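Local coordinates for protein ribokinase, putative (Burkholderia thailandensis, PDB 3B1Q) that binds inosine and adenine nucleotides and probably transfers phosphate to nucleosides as a kinase of the ribokinase (PfkB) family, at residues A[93-98]-A[119-124]; A[12-17]-A[43-48]. All coordinates share one frame; numbering follows the deposited sequence.

Contact 1: residues A[93-98]-A[119-124]; sequences RVLPDT and PGAMMQ. With NOS (inosine), chain G.
Leu95 and Thr98, the two ends of a type II beta turn that closes strand 88-95, press their methyl groups on a short 3-10 segment at 121-123, in the loop after strand 113-118. The strand is an edge of the large sheet of this ribokinase-family fold. The tight part is mainly methyl packing. Thr98 CG2 stands 3.6 Å from Ala121 CB, because chi1 of -61° sets this methyl opposite the backbone N and leaves OG1 beside it. Ala121 CB also meets Leu95 CD1, at 4.1 Å, so one buried methyl is shared by both ends of the turn. The same CD1 lies 3.3 Å from Gln124 CB, where the two side chains cross at about a right angle. Beyond this the contact loosens toward solvent: the Gln124 chain bends at chi2 and carries its amide away. From the far side of the 3-10 segment, Met122 turns to the ligand, its SD 3.7 Å from inosine C2. Within the turn, Thr98 OG1 donates to Pro96 O at 2.9 Å, reaching it from above the carbonyl plane, 46° out of it.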
# COMPACT_ATOMS: atom_id res chain seq x y z
N ARG A 93 19.70 15.92 -6.36
CA ARG A 93 19.60 15.94 -7.81
C ARG A 93 18.18 15.62 -8.21
O ARG A 93 17.60 14.68 -7.68
CB ARG A 93 20.57 14.92 -8.40
CG ARG A 93 22.02 15.38 -8.17
CD ARG A 93 22.49 16.42 -9.21
NE ARG A 93 22.56 15.83 -10.55
CZ ARG A 93 23.57 15.06 -10.99
NH1 ARG A 93 23.52 14.57 -12.23
NH2 ARG A 93 24.63 14.80 -10.23
N VAL A 94 17.64 16.41 -9.15
CA VAL A 94 16.21 16.26 -9.49
C VAL A 94 16.21 15.70 -10.92
O VAL A 94 16.72 16.37 -11.87
CB VAL A 94 15.51 17.60 -9.44
CG1 VAL A 94 14.01 17.43 -9.95
CG2 VAL A 94 15.54 18.14 -8.07
N LEU A 95 15.67 14.50 -11.10
CA LEU A 95 15.79 13.79 -12.39
C LEU A 95 14.59 14.06 -13.27
O LEU A 95 13.49 13.87 -12.83
CB LEU A 95 15.88 12.30 -12.13
CG LEU A 95 17.02 11.94 -11.16
CD1 LEU A 95 17.19 10.48 -11.24
CD2 LEU A 95 18.32 12.60 -11.60
N PRO A 96 14.81 14.60 -14.49
CA PRO A 96 13.69 14.91 -15.37
C PRO A 96 12.79 13.69 -15.64
O PRO A 96 13.29 12.55 -15.70
CB PRO A 96 14.39 15.32 -16.69
CG PRO A 96 15.74 15.92 -16.21
CD PRO A 96 16.12 14.98 -15.06
N ASP A 97 11.49 13.98 -15.77
CA ASP A 97 10.54 12.98 -16.30
C ASP A 97 10.41 11.75 -15.38
O ASP A 97 10.11 10.63 -15.86
CB ASP A 97 10.98 12.48 -17.69
CG ASP A 97 11.18 13.61 -18.71
OD1 ASP A 97 12.11 13.43 -19.53
OD2 ASP A 97 10.44 14.61 -18.65
N THR A 98 10.70 11.92 -14.10
CA THR A 98 10.82 10.82 -13.10
C THR A 98 9.97 11.19 -11.90
O THR A 98 9.83 12.36 -11.56
CB THR A 98 12.33 10.65 -12.67
OG1 THR A 98 13.07 10.30 -13.88
CG2 THR A 98 12.56 9.49 -11.72
N PRO A 119 10.48 3.07 -5.40
CA PRO A 119 11.69 3.89 -5.32
C PRO A 119 11.74 5.08 -6.29
O PRO A 119 12.41 6.09 -5.98
CB PRO A 119 12.79 2.90 -5.66
CG PRO A 119 12.08 1.71 -6.38
CD PRO A 119 10.72 1.67 -5.83
N GLY A 120 11.13 4.92 -7.46
CA GLY A 120 11.15 6.07 -8.44
C GLY A 120 12.60 6.57 -8.63
O GLY A 120 13.50 5.78 -8.88
N ALA A 121 12.82 7.88 -8.49
CA ALA A 121 14.19 8.45 -8.70
C ALA A 121 15.27 7.89 -7.79
O ALA A 121 16.47 8.02 -8.12
CB ALA A 121 14.13 10.02 -8.52
N MET A 122 14.91 7.29 -6.66
CA MET A 122 15.90 6.67 -5.83
C MET A 122 16.75 5.64 -6.56
O MET A 122 17.92 5.47 -6.21
CB MET A 122 15.22 6.05 -4.59
CG MET A 122 16.25 5.61 -3.55
SD MET A 122 15.54 4.66 -2.15
CE MET A 122 15.35 3.04 -2.89
N MET A 123 16.16 4.96 -7.56
CA MET A 123 16.88 3.92 -8.31
C MET A 123 18.07 4.49 -9.08
O MET A 123 18.93 3.73 -9.54
CB MET A 123 15.93 3.19 -9.24
CG MET A 123 14.83 2.45 -8.51
SD MET A 123 15.53 1.32 -7.27
CE MET A 123 16.08 -0.08 -8.26
N GLN A 124 18.12 5.82 -9.20
CA GLN A 124 19.21 6.52 -9.90
C GLN A 124 20.11 7.24 -8.91
O GLN A 124 20.85 8.12 -9.30
CB GLN A 124 18.66 7.52 -10.96
CG GLN A 124 18.06 6.78 -12.10
CD GLN A 124 19.05 5.86 -12.74
OE1 GLN A 124 18.77 4.68 -12.94
NE2 GLN A 124 20.24 6.38 -13.07
N9 NOS G . 12.04 4.11 3.51
C4 NOS G . 12.99 3.73 2.68
N3 NOS G . 14.09 4.32 2.14
C2 NOS G . 14.90 3.65 1.31
N1 NOS G . 14.65 2.36 0.97
C6 NOS G . 13.56 1.70 1.43
O6 NOS G . 13.30 0.44 1.09
C5 NOS G . 12.64 2.34 2.35
N7 NOS G . 11.53 2.02 3.03
C8 NOS G . 11.17 3.12 3.74
C5' NOS G . 12.04 5.86 7.85
O5' NOS G . 13.43 5.61 8.22
C4' NOS G . 12.09 6.26 6.37
O4' NOS G . 12.44 5.13 5.50
C1' NOS G . 12.05 5.46 4.17
C2' NOS G . 10.70 6.11 4.38
O2' NOS G . 10.54 7.04 3.31
C3' NOS G . 10.73 6.68 5.78
O3' NOS G . 10.52 8.11 5.83

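Contact 2: residues A[12-17]-A[43-48]; sequences DNIMTF and RREFGG. With NOS (inosine), chain G.
Inosine O3' is gripped by Asp12 of strand 10-17 and by Gly48, the residue just after strand 42-47: it donates to Asp12 OD2 in a very short bond of 2.5 Å and accepts from Gly48 N at 3.0 Å. The neighbouring O2' donates to Asp12 OD1 at 2.6 Å, with a weak second bond from Gly48 N. The carboxylate therefore takes one ribose hydroxyl on each oxygen, a match to the O2' and O3' pair that should fix its rotation. Gly47 CA lies 3.6 Å from Asp12 OD2. Behind the carboxylate the antiparallel backbones are tied in register. Asp12 with Glu45 and Ile14 with Arg43 are hydrogen-bonded pairs, each joined by two backbone bonds, and Asn13 with Arg44 is the non-hydrogen-bonded pair between them. Here the two side chains run side by side, their amide and guanidinium planes 10° apart, and Arg44 NE donates to Asn13 OD1 at 2.8 Å, with the oxygen near the guanidinium edge but 26° out of its plane. A bend at chi3 (73°) turns the arginine back to it. Asn13 ND2 is satisfied by Gln102 and Ala103, so both ends of the buried amide are engaged. On the opposite face Ile14 CD1 meets Glu45 CG at 3.7 Å, the side chains crossing, and a water links Ile14 O to Arg43 NH1. Strand 42-47 forms one edge of the four-stranded sheet, and strand 10-17 lies between it and strand 101-108; Gly48 is the N-cap of helix 49-59, and Met15 packs on His118 of the second subunit.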
# COMPACT_ATOMS: atom_id res chain seq x y z
N ASP A 12 6.06 10.11 2.30
CA ASP A 12 5.53 9.00 3.09
C ASP A 12 4.02 9.07 3.18
O ASP A 12 3.45 10.15 3.33
CB ASP A 12 6.10 8.96 4.52
CG ASP A 12 7.58 8.59 4.57
OD1 ASP A 12 8.17 8.12 3.57
OD2 ASP A 12 8.12 8.76 5.66
N ASN A 13 3.37 7.92 3.03
CA ASN A 13 1.92 7.88 3.12
C ASN A 13 1.66 6.87 4.22
O ASN A 13 1.82 5.66 3.99
CB ASN A 13 1.38 7.41 1.80
CG ASN A 13 1.84 8.30 0.66
OD1 ASN A 13 1.21 9.32 0.38
ND2 ASN A 13 2.93 7.90 -0.03
N ILE A 14 1.25 7.37 5.39
CA ILE A 14 1.27 6.59 6.62
C ILE A 14 -0.14 6.26 7.05
O ILE A 14 -1.04 7.12 7.11
CB ILE A 14 2.01 7.39 7.73
CG1 ILE A 14 3.42 7.73 7.26
CG2 ILE A 14 2.09 6.55 9.04
CD1 ILE A 14 4.06 8.81 8.14
N MET A 15 -0.37 4.95 7.27
CA MET A 15 -1.70 4.39 7.52
C MET A 15 -1.60 3.50 8.75
O MET A 15 -0.52 2.97 9.04
CB MET A 15 -2.17 3.55 6.31
CG MET A 15 -2.12 4.28 4.96
SD MET A 15 -2.20 3.18 3.53
CE MET A 15 -0.46 2.86 3.25
N THR A 16 -2.67 3.41 9.53
CA THR A 16 -2.66 2.49 10.67
C THR A 16 -3.49 1.27 10.31
O THR A 16 -4.46 1.34 9.55
CB THR A 16 -3.18 3.14 11.98
OG1 THR A 16 -4.48 3.70 11.76
CG2 THR A 16 -2.19 4.20 12.52
N PHE A 17 -3.09 0.13 10.87
CA PHE A 17 -3.94 -1.06 10.78
C PHE A 17 -4.34 -1.50 12.19
O PHE A 17 -3.47 -1.80 13.03
CB PHE A 17 -3.21 -2.17 10.00
CG PHE A 17 -3.93 -3.51 10.01
CD1 PHE A 17 -5.13 -3.69 9.30
CD2 PHE A 17 -3.41 -4.57 10.74
CE1 PHE A 17 -5.79 -4.90 9.32
CE2 PHE A 17 -4.07 -5.80 10.77
CZ PHE A 17 -5.26 -5.96 10.05
N ARG A 43 -2.14 9.67 6.23
CA ARG A 43 -1.55 11.03 6.35
C ARG A 43 -0.31 11.09 5.47
O ARG A 43 0.60 10.20 5.52
CB ARG A 43 -1.15 11.28 7.81
CG ARG A 43 -2.30 11.34 8.75
CD ARG A 43 -1.77 11.59 10.11
NE ARG A 43 -2.88 11.80 11.02
CZ ARG A 43 -3.56 10.84 11.63
NH1 ARG A 43 -3.22 9.56 11.50
NH2 ARG A 43 -4.56 11.16 12.42
N ARG A 44 -0.20 12.14 4.63
CA ARG A 44 0.98 12.32 3.83
C ARG A 44 2.02 13.18 4.57
O ARG A 44 1.63 14.14 5.27
CB ARG A 44 0.54 13.04 2.56
CG ARG A 44 -0.49 12.26 1.81
CD ARG A 44 -0.45 12.60 0.32
NE ARG A 44 0.75 12.00 -0.24
CZ ARG A 44 1.34 12.40 -1.36
NH1 ARG A 44 0.80 13.40 -2.06
NH2 ARG A 44 2.47 11.80 -1.75
N GLU A 45 3.28 12.79 4.50
CA GLU A 45 4.33 13.43 5.25
C GLU A 45 5.63 13.45 4.44
O GLU A 45 5.89 12.57 3.61
CB GLU A 45 4.58 12.66 6.60
CG GLU A 45 3.28 12.40 7.44
CD GLU A 45 2.70 13.59 8.14
OE1 GLU A 45 3.30 14.69 8.02
OE2 GLU A 45 1.58 13.48 8.75
N PHE A 46 6.50 14.44 4.74
CA PHE A 46 7.84 14.42 4.18
C PHE A 46 8.70 13.38 4.85
O PHE A 46 8.72 13.24 6.11
CB PHE A 46 8.49 15.79 4.32
CG PHE A 46 7.79 16.85 3.55
CD1 PHE A 46 8.08 17.07 2.20
CD2 PHE A 46 6.85 17.68 4.20
CE1 PHE A 46 7.44 18.10 1.50
CE2 PHE A 46 6.19 18.70 3.50
CZ PHE A 46 6.50 18.90 2.15
N GLY A 47 9.42 12.61 4.01
CA GLY A 47 10.18 11.46 4.58
C GLY A 47 11.41 11.15 3.76
O GLY A 47 12.01 12.04 3.12
N GLY A 48 11.73 9.85 3.74
CA GLY A 48 13.04 9.45 3.18
C GLY A 48 14.14 9.54 4.27
O GLY A 48 14.26 10.51 5.02
N9 NOS G . 12.04 4.11 3.51
C4 NOS G . 12.99 3.73 2.68
N3 NOS G . 14.09 4.32 2.14
C2 NOS G . 14.90 3.65 1.31
N1 NOS G . 14.65 2.36 0.97
C6 NOS G . 13.56 1.70 1.43
O6 NOS G . 13.30 0.44 1.09
C5 NOS G . 12.64 2.34 2.35
N7 NOS G . 11.53 2.02 3.03
C8 NOS G . 11.17 3.12 3.74
C5' NOS G . 12.04 5.86 7.85
O5' NOS G . 13.43 5.61 8.22
C4' NOS G . 12.09 6.26 6.37
O4' NOS G . 12.44 5.13 5.50
C1' NOS G . 12.05 5.46 4.17
C2' NOS G . 10.70 6.11 4.38
O2' NOS G . 10.54 7.04 3.31
C3' NOS G . 10.73 6.68 5.78
O3' NOS G . 10.52 8.11 5.83
O HOH W 1 -1.56 7.90 9.76

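Overall arrangement
Contact 2 comes first along the chain and closes before contact 1 opens; their centres lie 20 Å apart, and their nearest atoms come no closer than about 8 Å. Inosine is touched by both: segments 12-17 and 43-48 hold its ribose hydroxyls, whereas Met122 of contact 1 touches the base. Contact 2 is thus a polar part of the binding site itself, within the small sheet, while contact 1 is a surface contact that joins an edge of the large sheet to the loop flanking the pocket. Ser8 and Asp253, together with Ser36 of the second subunit, also hydrogen-bond the nucleoside, so the pocket draws on both chains.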